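Local coordinates for uncharacterized conserved protein YiiM (PDB 5YHH) that probably acts as a molybdenum-cofactor-dependent oxidoreductase of the MOSC family that gives resistance to hydroxylaminopurine, at residues Ala67-Ser70 with Glu71-Val74; Phe73-Trp76 with Glu77-Gly81; Leu137-Ala140 with Ile141-Gly145; Tyr179-His182 with Ile183-Glu187; Ala202-Ala205 with Ser206-Glu209. All blocks are in the same frame, centred on the assembly; numbering follows the deposited sequence.

Contact 1. Residues Ala67-Ser70 with Glu71-Val74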
# COMPACT_ATOMS: atom_id res chain seq x y z
N ALA A 67 3.23 0.21 0.84
CA ALA A 67 3.50 1.52 1.48
C ALA A 67 2.49 1.80 2.57
O ALA A 67 1.30 1.44 2.44
CB ALA A 67 3.45 2.64 0.45
N TYR A 68 2.95 2.42 3.66
CA TYR A 68 2.07 2.76 4.79
C TYR A 68 2.35 4.17 5.30
O TYR A 68 3.51 4.52 5.49
CB TYR A 68 2.18 1.75 5.93
CG TYR A 68 0.99 1.84 6.82
CD1 TYR A 68 -0.21 1.24 6.45
CD2 TYR A 68 1.03 2.58 7.98
CE1 TYR A 68 -1.31 1.35 7.24
CE2 TYR A 68 -0.07 2.68 8.78
CZ TYR A 68 -1.24 2.07 8.42
OH TYR A 68 -2.37 2.19 9.19
N PRO A 69 1.30 4.99 5.49
CA PRO A 69 1.48 6.32 6.01
C PRO A 69 1.91 6.33 7.47
O PRO A 69 1.14 5.88 8.32
CB PRO A 69 0.08 6.94 5.86
CG PRO A 69 -0.57 6.14 4.74
CD PRO A 69 -0.07 4.78 4.97
N SER A 70 3.09 6.86 7.76
CA SER A 70 3.56 6.96 9.15
C SER A 70 2.58 7.76 10.04
O SER A 70 2.49 7.53 11.28
CB SER A 70 4.97 7.58 9.22
OG SER A 70 5.00 8.93 8.73
N GLU A 71 1.84 8.69 9.44
CA GLU A 71 0.91 9.51 10.20
C GLU A 71 -0.02 8.64 11.02
O GLU A 71 -0.38 9.00 12.13
CB GLU A 71 0.08 10.45 9.30
CG GLU A 71 0.88 11.60 8.65
CD GLU A 71 1.57 11.21 7.34
OE1 GLU A 71 1.66 9.99 7.05
OE2 GLU A 71 2.05 12.12 6.60
N HIS A 72 -0.41 7.49 10.48
CA HIS A 72 -1.39 6.64 11.16
C HIS A 72 -0.84 5.99 12.42
O HIS A 72 -1.61 5.58 13.29
CB HIS A 72 -1.90 5.56 10.20
CG HIS A 72 -2.61 6.11 9.02
ND1 HIS A 72 -3.31 7.30 9.07
CD2 HIS A 72 -2.71 5.65 7.75
CE1 HIS A 72 -3.84 7.53 7.87
NE2 HIS A 72 -3.48 6.55 7.06
N PHE A 73 0.49 5.85 12.50
CA PHE A 73 1.11 5.30 13.72
C PHE A 73 0.66 6.03 14.99
O PHE A 73 0.54 5.41 16.05
CB PHE A 73 2.61 5.36 13.64
CG PHE A 73 3.22 4.51 12.53
CD1 PHE A 73 2.53 3.42 11.98
CD2 PHE A 73 4.51 4.78 12.08
CE1 PHE A 73 3.12 2.63 10.99
CE2 PHE A 73 5.08 4.01 11.10
CZ PHE A 73 4.38 2.93 10.56
N VAL A 74 0.46 7.34 14.89
CA VAL A 74 -0.01 8.14 16.00
C VAL A 74 -1.35 7.65 16.49
O VAL A 74 -1.54 7.46 17.70
CB VAL A 74 -0.05 9.66 15.65
CG1 VAL A 74 -0.71 10.49 16.78
CG2 VAL A 74 1.33 10.16 15.42

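Contact 2. Residues Phe73-Trp76 with Glu77-Gly81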
# COMPACT_ATOMS: atom_id res chain seq x y z
N PHE A 73 0.49 5.85 12.50
CA PHE A 73 1.11 5.30 13.72
C PHE A 73 0.66 6.03 14.99
O PHE A 73 0.54 5.41 16.05
CB PHE A 73 2.61 5.36 13.64
CG PHE A 73 3.22 4.51 12.53
CD1 PHE A 73 2.53 3.42 11.98
CD2 PHE A 73 4.51 4.78 12.08
CE1 PHE A 73 3.12 2.63 10.99
CE2 PHE A 73 5.08 4.01 11.10
CZ PHE A 73 4.38 2.93 10.56
N VAL A 74 0.46 7.34 14.89
CA VAL A 74 -0.01 8.14 16.00
C VAL A 74 -1.35 7.65 16.49
O VAL A 74 -1.54 7.46 17.70
CB VAL A 74 -0.05 9.66 15.65
CG1 VAL A 74 -0.71 10.49 16.78
CG2 VAL A 74 1.33 10.16 15.42
N TYR A 75 -2.29 7.43 15.57
CA TYR A 75 -3.57 6.89 15.90
C TYR A 75 -3.45 5.51 16.54
O TYR A 75 -4.08 5.25 17.56
CB TYR A 75 -4.47 6.83 14.67
CG TYR A 75 -5.76 6.06 14.91
CD1 TYR A 75 -6.86 6.69 15.45
CD2 TYR A 75 -5.89 4.72 14.53
CE1 TYR A 75 -8.03 6.03 15.66
CE2 TYR A 75 -7.06 4.04 14.76
CZ TYR A 75 -8.13 4.70 15.30
OH TYR A 75 -9.31 4.05 15.53
N TRP A 76 -2.63 4.62 15.97
CA TRP A 76 -2.51 3.26 16.51
C TRP A 76 -1.91 3.27 17.93
O TRP A 76 -2.32 2.47 18.79
CB TRP A 76 -1.70 2.35 15.59
CG TRP A 76 -2.35 2.18 14.24
CD1 TRP A 76 -1.85 2.55 13.03
CD2 TRP A 76 -3.66 1.67 13.98
NE1 TRP A 76 -2.74 2.27 12.04
CE2 TRP A 76 -3.87 1.74 12.60
CE3 TRP A 76 -4.67 1.14 14.79
CZ2 TRP A 76 -5.04 1.31 12.00
CZ3 TRP A 76 -5.84 0.70 14.19
CH2 TRP A 76 -6.00 0.79 12.79
N GLU A 77 -0.97 4.16 18.19
CA GLU A 77 -0.37 4.24 19.51
C GLU A 77 -1.38 4.73 20.53
O GLU A 77 -1.39 4.29 21.68
CB GLU A 77 0.83 5.15 19.52
CG GLU A 77 2.00 4.62 18.68
CD GLU A 77 3.23 5.54 18.70
OE1 GLU A 77 3.11 6.74 19.14
OE2 GLU A 77 4.33 5.06 18.31
N GLU A 78 -2.25 5.63 20.09
CA GLU A 78 -3.33 6.13 20.94
C GLU A 78 -4.40 5.06 21.17
O GLU A 78 -4.93 4.91 22.27
CB GLU A 78 -3.94 7.36 20.29
CG GLU A 78 -2.99 8.56 20.38
CD GLU A 78 -3.43 9.72 19.54
OE1 GLU A 78 -4.34 9.56 18.70
OE2 GLU A 78 -2.84 10.81 19.71
N ARG A 79 -4.74 4.33 20.12
CA ARG A 79 -5.75 3.25 20.29
C ARG A 79 -5.25 2.11 21.16
O ARG A 79 -6.00 1.60 22.00
CB ARG A 79 -6.19 2.67 18.95
CG ARG A 79 -7.21 1.55 19.17
CD ARG A 79 -7.48 0.63 18.02
NE ARG A 79 -8.63 1.05 17.23
CZ ARG A 79 -9.71 0.35 16.90
NH1 ARG A 79 -9.97 -0.90 17.30
NH2 ARG A 79 -10.59 0.94 16.12
N TYR A 80 -4.02 1.66 20.95
CA TYR A 80 -3.55 0.44 21.63
C TYR A 80 -2.56 0.64 22.78
O TYR A 80 -2.23 -0.35 23.47
CB TYR A 80 -2.96 -0.56 20.62
CG TYR A 80 -3.98 -1.10 19.67
CD1 TYR A 80 -4.97 -1.99 20.10
CD2 TYR A 80 -3.95 -0.74 18.33
CE1 TYR A 80 -5.92 -2.50 19.21
CE2 TYR A 80 -4.89 -1.24 17.44
CZ TYR A 80 -5.86 -2.12 17.87
OH TYR A 80 -6.78 -2.59 16.96
N GLY A 81 -2.12 1.87 23.02
CA GLY A 81 -1.24 2.15 24.15
C GLY A 81 0.15 1.50 24.06
O GLY A 81 0.72 1.05 25.05

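Contact 3. Residues Leu137-Ala140 with Ile141-Gly145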
# COMPACT_ATOMS: atom_id res chain seq x y z
N LEU A 137 -7.21 -5.81 15.00
CA LEU A 137 -6.50 -4.88 14.12
C LEU A 137 -6.96 -4.88 12.62
O LEU A 137 -7.18 -3.82 12.03
CB LEU A 137 -4.97 -5.07 14.27
CG LEU A 137 -4.05 -4.16 13.47
CD1 LEU A 137 -4.48 -2.71 13.68
CD2 LEU A 137 -2.57 -4.40 13.79
N PRO A 138 -7.16 -6.07 12.00
CA PRO A 138 -7.66 -6.02 10.62
C PRO A 138 -9.05 -5.32 10.49
O PRO A 138 -9.28 -4.52 9.59
CB PRO A 138 -7.73 -7.52 10.21
CG PRO A 138 -6.67 -8.20 11.05
CD PRO A 138 -6.66 -7.41 12.38
N LYS A 139 -9.96 -5.62 11.41
CA LYS A 139 -11.24 -4.95 11.45
C LYS A 139 -11.07 -3.44 11.63
O LYS A 139 -11.66 -2.66 10.89
CB LYS A 139 -12.11 -5.50 12.60
CG LYS A 139 -13.49 -4.89 12.70
CD LYS A 139 -14.28 -5.54 13.90
CE LYS A 139 -13.83 -4.94 15.24
NZ LYS A 139 -14.19 -5.76 16.46
N ALA A 140 -10.23 -3.04 12.57
CA ALA A 140 -9.93 -1.61 12.75
C ALA A 140 -9.39 -0.93 11.49
O ALA A 140 -9.71 0.22 11.19
CB ALA A 140 -8.95 -1.40 13.92
N ILE A 141 -8.52 -1.62 10.77
CA ILE A 141 -7.98 -1.06 9.52
C ILE A 141 -9.13 -0.85 8.51
O ILE A 141 -9.25 0.23 7.94
CB ILE A 141 -6.87 -1.94 8.92
CG1 ILE A 141 -5.62 -1.88 9.81
CG2 ILE A 141 -6.52 -1.51 7.48
CD1 ILE A 141 -4.62 -3.00 9.55
N CYS A 142 -9.98 -1.86 8.34
CA CYS A 142 -11.13 -1.74 7.47
C CYS A 142 -12.11 -0.66 7.93
O CYS A 142 -12.64 0.09 7.12
CB CYS A 142 -11.83 -3.09 7.28
SG CYS A 142 -13.48 -2.92 6.56
N GLN A 143 -12.31 -0.51 9.24
CA GLN A 143 -13.21 0.51 9.75
C GLN A 143 -12.65 1.94 9.60
O GLN A 143 -13.41 2.87 9.32
CB GLN A 143 -13.53 0.28 11.22
CG GLN A 143 -14.51 -0.85 11.50
CD GLN A 143 -14.60 -1.20 12.98
OE1 GLN A 143 -13.64 -1.02 13.76
NE2 GLN A 143 -15.77 -1.71 13.39
N THR A 144 -11.35 2.13 9.82
CA THR A 144 -10.77 3.47 9.80
C THR A 144 -10.35 3.88 8.39
O THR A 144 -10.18 5.07 8.13
CB THR A 144 -9.55 3.54 10.72
OG1 THR A 144 -8.55 2.58 10.31
CG2 THR A 144 -9.97 3.27 12.15
N GLY A 145 -10.10 2.91 7.52
CA GLY A 145 -9.50 3.18 6.19
C GLY A 145 -8.00 3.48 6.22
O GLY A 145 -7.44 3.92 5.21

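Contact 4. Residues Tyr179-His182 with Ile183-Glu187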
# COMPACT_ATOMS: atom_id res chain seq x y z
N TYR A 179 -11.44 6.59 -1.34
CA TYR A 179 -12.66 6.39 -2.12
C TYR A 179 -12.79 4.93 -2.54
O TYR A 179 -13.85 4.35 -2.41
CB TYR A 179 -12.69 7.30 -3.36
CG TYR A 179 -13.84 7.05 -4.31
CD1 TYR A 179 -15.12 7.50 -4.02
CD2 TYR A 179 -13.64 6.34 -5.50
CE1 TYR A 179 -16.18 7.27 -4.89
CE2 TYR A 179 -14.69 6.09 -6.38
CZ TYR A 179 -15.95 6.57 -6.07
OH TYR A 179 -16.97 6.31 -6.94
N ILE A 180 -11.71 4.35 -3.07
CA ILE A 180 -11.75 2.98 -3.57
C ILE A 180 -12.01 1.99 -2.42
O ILE A 180 -12.84 1.10 -2.56
CB ILE A 180 -10.51 2.61 -4.38
CG1 ILE A 180 -10.43 3.46 -5.68
CG2 ILE A 180 -10.57 1.15 -4.74
CD1 ILE A 180 -9.07 3.50 -6.39
N ASN A 181 -11.37 2.17 -1.27
CA ASN A 181 -11.66 1.32 -0.11
C ASN A 181 -13.13 1.46 0.30
O ASN A 181 -13.78 0.49 0.70
CB ASN A 181 -10.80 1.71 1.09
CG ASN A 181 -9.45 1.01 1.12
OD1 ASN A 181 -9.29 -0.07 0.58
ND2 ASN A 181 -8.51 1.61 1.80
N HIS A 182 -13.64 2.69 0.25
CA HIS A 182 -14.99 2.94 0.68
C HIS A 182 -15.99 2.17 -0.19
O HIS A 182 -16.91 1.56 0.35
CB HIS A 182 -15.29 4.44 0.72
CG HIS A 182 -16.70 4.73 1.07
ND1 HIS A 182 -17.16 4.70 2.37
CD2 HIS A 182 -17.78 4.98 0.29
CE1 HIS A 182 -18.46 4.95 2.38
NE2 HIS A 182 -18.86 5.13 1.13
N ILE A 183 -15.82 2.21 -1.52
CA ILE A 183 -16.67 1.46 -2.46
C ILE A 183 -16.58 -0.04 -2.21
O ILE A 183 -17.58 -0.72 -2.13
CB ILE A 183 -16.29 1.73 -3.95
CG1 ILE A 183 -16.39 3.22 -4.30
CG2 ILE A 183 -17.20 0.93 -4.91
CD1 ILE A 183 -17.75 3.82 -4.06
N TYR A 184 -15.36 -0.52 -2.07
CA TYR A 184 -15.05 -1.94 -1.90
C TYR A 184 -15.62 -2.52 -0.59
O TYR A 184 -16.16 -3.62 -0.58
CB TYR A 184 -13.52 -2.10 -1.95
CG TYR A 184 -13.00 -3.53 -1.91
CD1 TYR A 184 -12.67 -4.19 -3.08
CD2 TYR A 184 -12.83 -4.20 -0.70
CE1 TYR A 184 -12.18 -5.49 -3.07
CE2 TYR A 184 -12.36 -5.52 -0.67
CZ TYR A 184 -12.03 -6.15 -1.86
OH TYR A 184 -11.56 -7.43 -1.87
N TYR A 185 -15.48 -1.79 0.51
CA TYR A 185 -15.94 -2.28 1.81
C TYR A 185 -17.38 -1.91 2.15
O TYR A 185 -18.04 -2.62 2.93
CB TYR A 185 -14.99 -1.83 2.92
CG TYR A 185 -13.65 -2.52 2.83
CD1 TYR A 185 -13.51 -3.86 3.11
CD2 TYR A 185 -12.53 -1.82 2.43
CE1 TYR A 185 -12.30 -4.49 3.02
CE2 TYR A 185 -11.32 -2.44 2.33
CZ TYR A 185 -11.20 -3.77 2.62
OH TYR A 185 -9.97 -4.39 2.49
N HIS A 186 -17.91 -0.82 1.59
CA HIS A 186 -19.24 -0.34 2.03
C HIS A 186 -20.31 -0.24 0.94
O HIS A 186 -21.47 -0.52 1.22
CB HIS A 186 -19.07 0.96 2.82
CG HIS A 186 -18.06 0.83 3.93
ND1 HIS A 186 -18.24 -0.02 5.01
CD2 HIS A 186 -16.86 1.42 4.12
CE1 HIS A 186 -17.19 0.06 5.81
NE2 HIS A 186 -16.34 0.93 5.29
N GLU A 187 -19.93 0.10 -0.28
CA GLU A 187 -20.90 0.26 -1.38
C GLU A 187 -20.83 -0.89 -2.39
O GLU A 187 -20.71 -0.67 -3.60
CB GLU A 187 -20.72 1.61 -2.07
CG GLU A 187 -20.84 2.80 -1.11
CD GLU A 187 -21.05 4.12 -1.83
OE1 GLU A 187 -21.85 4.15 -2.79
OE2 GLU A 187 -20.41 5.13 -1.45
O HOH W 1 -7.98 -1.98 2.29

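Contact 5. Residues Ala202-Ala205 with Ser206-Glu209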
# COMPACT_ATOMS: atom_id res chain seq x y z
N ALA A 202 -4.88 1.46 -14.57
CA ALA A 202 -3.88 1.28 -13.52
C ALA A 202 -4.30 0.32 -12.38
O ALA A 202 -3.45 -0.09 -11.58
CB ALA A 202 -3.47 2.63 -12.94
N LEU A 203 -5.58 -0.06 -12.31
CA LEU A 203 -6.03 -0.99 -11.23
C LEU A 203 -5.38 -2.37 -11.38
O LEU A 203 -5.28 -2.93 -12.48
CB LEU A 203 -7.54 -1.15 -11.25
CG LEU A 203 -8.17 -1.89 -10.05
CD1 LEU A 203 -7.97 -1.10 -8.76
CD2 LEU A 203 -9.64 -2.13 -10.31
N SER A 204 -4.92 -2.91 -10.26
CA SER A 204 -4.39 -4.25 -10.22
C SER A 204 -5.44 -5.24 -10.79
O SER A 204 -6.65 -5.04 -10.62
CB SER A 204 -3.99 -4.61 -8.77
OG SER A 204 -5.15 -4.81 -7.99
N ALA A 205 -4.97 -6.27 -11.50
CA ALA A 205 -5.85 -7.26 -12.11
C ALA A 205 -6.82 -7.88 -11.10
O ALA A 205 -8.00 -8.03 -11.39
CB ALA A 205 -5.04 -8.36 -12.79
N SER A 206 -6.34 -8.22 -9.91
CA SER A 206 -7.19 -8.90 -8.93
C SER A 206 -8.36 -8.02 -8.44
O SER A 206 -9.49 -8.50 -8.35
CB SER A 206 -6.35 -9.40 -7.74
OG SER A 206 -5.87 -8.34 -6.92
N TRP A 207 -8.12 -6.74 -8.17
CA TRP A 207 -9.20 -5.81 -7.78
C TRP A 207 -10.20 -5.63 -8.91
O TRP A 207 -11.42 -5.57 -8.65
CB TRP A 207 -8.66 -4.44 -7.31
CG TRP A 207 -8.21 -4.52 -5.92
CD1 TRP A 207 -7.23 -5.34 -5.44
CD2 TRP A 207 -8.74 -3.82 -4.79
NE1 TRP A 207 -7.10 -5.18 -4.09
CE2 TRP A 207 -8.02 -4.26 -3.66
CE3 TRP A 207 -9.73 -2.86 -4.62
CZ2 TRP A 207 -8.26 -3.77 -2.37
CZ3 TRP A 207 -9.97 -2.36 -3.34
CH2 TRP A 207 -9.25 -2.83 -2.23
N ARG A 208 -9.70 -5.55 -10.15
CA ARG A 208 -10.56 -5.48 -11.34
C ARG A 208 -11.49 -6.69 -11.38
O ARG A 208 -12.71 -6.55 -11.53
CB ARG A 208 -9.72 -5.38 -12.63
CG ARG A 208 -10.29 -6.08 -13.90
CD ARG A 208 -9.49 -5.68 -15.17
NE ARG A 208 -9.50 -4.22 -15.24
CZ ARG A 208 -8.49 -3.40 -14.94
NH1 ARG A 208 -7.28 -3.86 -14.59
NH2 ARG A 208 -8.68 -2.09 -15.00
N GLU A 209 -10.91 -7.87 -11.21
CA GLU A 209 -11.67 -9.13 -11.26
C GLU A 209 -12.78 -9.13 -10.21
O GLU A 209 -13.94 -9.40 -10.52
CB GLU A 209 -10.74 -10.34 -11.08
CG GLU A 209 -9.81 -10.56 -12.27
CD GLU A 209 -8.87 -11.74 -12.11
OE1 GLU A 209 -9.17 -12.66 -11.30
OE2 GLU A 209 -7.83 -11.75 -12.82

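Contact 1. Residues Ala67-Ser70 with Glu71-Val74
The carbonyl oxygen of Ser70 takes the shortest sound bond of this turn, from Phe73 N, with Phe73 N to Ser70 O at 2.9 Å. The carbonyl oxygen of Pro69 is bound in the same way by His72 N, at 3.1 Å between Pro69 O and His72 N. In both bonds the donor stands above the carbonyl plane. These two i to i+3 bonds lie where the chain enters the helix of the beta-alpha-beta unit 65-69, 71-80, 93-96. Around this turn Tyr68, His72 and Phe73 form an aromatic cluster. Tyr68 CG stands opposite the backbone N (chi1 -160°), which brings the end of its ring nearer to the other two. The His72 ring turns an edge toward the face of Tyr68 in an offset edge-to-face pair, with the planes 71° apart. The Phe73 ring is nearly parallel to Tyr68 but slid aside; the closest approach is Tyr68 CD2 to Phe73 CE1, at 3.7 Å. Ser70 CA sits over one face of Phe73 as a CH-pi contact. Pro69 CB packs 3.6 Å from His72 CD2. Tyr68 OH bonds to Lys146 O and Trp76 NE1, His72 NE2 to Glu100, and Ser70 OG to Leu95 O. The buried rings thus pack together while Tyr68 OH and His72 NE2 find polar partners outside the turn, which probably steadies the start of the helix against the sheet.

Contact 2. Residues Phe73-Trp76 with Glu77-Gly81
Trp76 and Tyr80 both carry CG beside their own backbone N (chi1 -62° and -66°), which lays the two side chains side by side along one flank of helix 71-80. This is the helix of the beta-alpha-beta unit that joins strands 65-69 and 93-96. The indole and phenol rings meet at Trp76 CE3 and Tyr80 CE2, 3.6 Å apart, and the indole atom lies at the edge of the Tyr80 ring. The backbone carries regular i to i+4 bonds. Glu77 N bonds to Phe73 O, Glu78 N to Val74 O, and Tyr80 N to Trp76 O. The shortest is Arg79 N to Tyr75 O, at 2.8 Å. Gly81 ends the helix with a positive phi, and its N still bonds to Glu77 O.

Trp76 faces inward, its NE1 toward Tyr68 and its ring touching Phe89 and helix 137-144. Tyr80 OH bonds to Asp136, which anchors the far end of the phenol. Glu77 OE2 bonds to Phe84 N. On a more exposed flank Val74 and Glu78 run alongside each other, and Val74 CG1 is 3.6 Å from Glu78 OE2. Tyr75 and Arg79 also point the same way. The phenol oxygen comes to the guanidinium at its edge, near its plane, while ring and guanidinium planes stand 61° apart. Between their side chains there is a weak bond from Arg79 NH2 to Tyr75 OH, 3.4 Å long.

Contact 3. Residues Leu137-Ala140 with Ile141-Gly145
Helix 137-144 of the MOSC domain packs between helix 127-132 and helix 71-80, and its last turn closes on a threonine whose hydroxyl folds back to the backbone. Here Ala140 O is gripped twice by one residue. Thr144 N reaches it at 2.9 Å from Thr144 N to Ala140 O, and the hydroxyl donates to it as well. The two donors come from opposite faces of the carbonyl plane. The hydroxyl lies between the backbone N and the carbonyl carbon of Thr144 (chi1 59°), which turns it back along the helix. Thr144 OG1 also bonds to Lys146 N, just past the helix. Gly145, with positive phi, is where the chain leaves the helix, and Gly145 N bonds to Ile141 O.

The other backbone bonds are regular. Cys142 N to Pro138 O is the straightest, with an N-H...O angle of 171°. On the buried flank Leu137 and Ile141 pack one turn apart. Leu137 CD1 lies 4.1 Å from Ile141 CG1, and both side chains touch Leu128. Ala140 faces helix 71-80, where its small side chain lies against Trp76 and Arg79. On the exposed flank Lys139 and Gln143 run side by side and point the same way. Their closest side-chain atoms are Lys139 CG and Gln143 CD, 3.9 Å apart, a contact of the lysine's aliphatic part with the amide. The hydroxyl bond is short, with Thr144 OG1 2.8 Å from Ala140 O.

Contact 4. Residues Tyr179-His182 with Ile183-Glu187
Apolar and aromatic packing begins with Tyr179 and Ile183, one turn apart on helix 177-185. Ile183 CG1 lies over one face of the Tyr179 ring as a CH-pi contact, 4.0 Å from the ring centroid. Tyr179 CG is anti to the backbone N (chi1 173°), which leans the ring forward toward the next turn, where Ile183 CG1 meets its face. Both side chains touch Ala193 of helix 191-199. Tyr184 stacks on Trp207.

Backbone bonds form the second group. Ile183 N, Tyr184 N and Tyr185 N bond to Tyr179 O, Ile180 O and Asn181 O in turn. His182 O closes the series, taking His186 N at 2.9 Å and, weakly, Glu187 N.

The polar side chains form a third group. Asn181 and Tyr185 lie side by side, with amide and ring planes 51° apart. A water donates to Asn181 OD1 at 2.9 Å and accepts from Tyr185 OH at 3.1 Å, so it joins the two ends. Asn181 ND2 bonds to Ser147 OG.

At the exposed end the rings of His182 and His186 meet obliquely, planes 47° apart. His186 CB sits over one face of His182. The carboxylate of Glu187 comes to the edge of the same ring, with His182 NE2 3.0 Å from Glu187 OE2, and its other oxygen bonds to Asn190. The whole is the closing turn of the first helix in the C-terminal three-helix domain characteristic of YiiM-like proteins.

Contact 5. Residues Ala202-Ala205 with Ser206-Glu209
Leu203 and Trp207 make the tight side of this turn, their side chains crossing at about a right angle. Leu203 CD1 meets Trp207 CB at 3.7 Å, while Leu203 CD2 presses close to the backbone of Arg208, 3.4 Å from Arg208 N. With chi1 at -170° the leucine CG lies opposite the backbone N, and its two methyls reach Trp207 CB and the Arg208 backbone. The indole continues inward and touches Ile180 and Pro121.

Ser204 is the N-cap residue. Its hydroxyl is 3.3 Å from Trp207 CD1 and is bonded to Gln120 OE1 of strand 114-121. Its carbonyl oxygen accepts the first regular bond, Arg208 N to Ser204 O, at 3.1 Å with an N-H...O angle of 168°. Glu209 N then bonds to Ala205 O. Ala205 N bonds to Asp62, so an acidic side chain lies at the N-terminal end of the helix, where it probably suits the helix dipole.

The other side is looser. Ala205, Ser206 and Glu209 are exposed, and Ala205 CB comes no nearer than 4.4 Å to Glu209 OE2. Arg208 lies between the two regimes. Its chain bends at chi3 and brings Arg208 NH1 to Leu203 O, a weak bond of 3.1 Å. The firmer hold is at NH2, which bonds to His200 O and Ala198 O, at and just past the end of helix 191-199. This is the N-terminal start of helix 205-213, with Ser204 at the N-cap position, after the loop from helix 191-199 in the YiiM-like three-helix domain.

How the contacts relate
Every contact is local, between neighbouring parts of one continuous stretch, so none closes a long loop, and none nests in or crosses another. From the N terminus, contact 1 leads from strand 65-69 into helix 71-80, and contact 2 continues it, sharing Phe73 and Val74. Contact 3, on helix 137-144, packs on contact 2, where Ala140 CB meets Arg79 CZ at 3.5 Å. These three lie in the MOSC domain. Contact 3 also touches contact 4 through Cys142 SG and Tyr185 CD1, which ties that domain to the C-terminal helices. Contacts 4 and 5 meet at Tyr184 and Trp207. Contacts 2 and 5 lie farthest apart, their centres about 31 Å from each other.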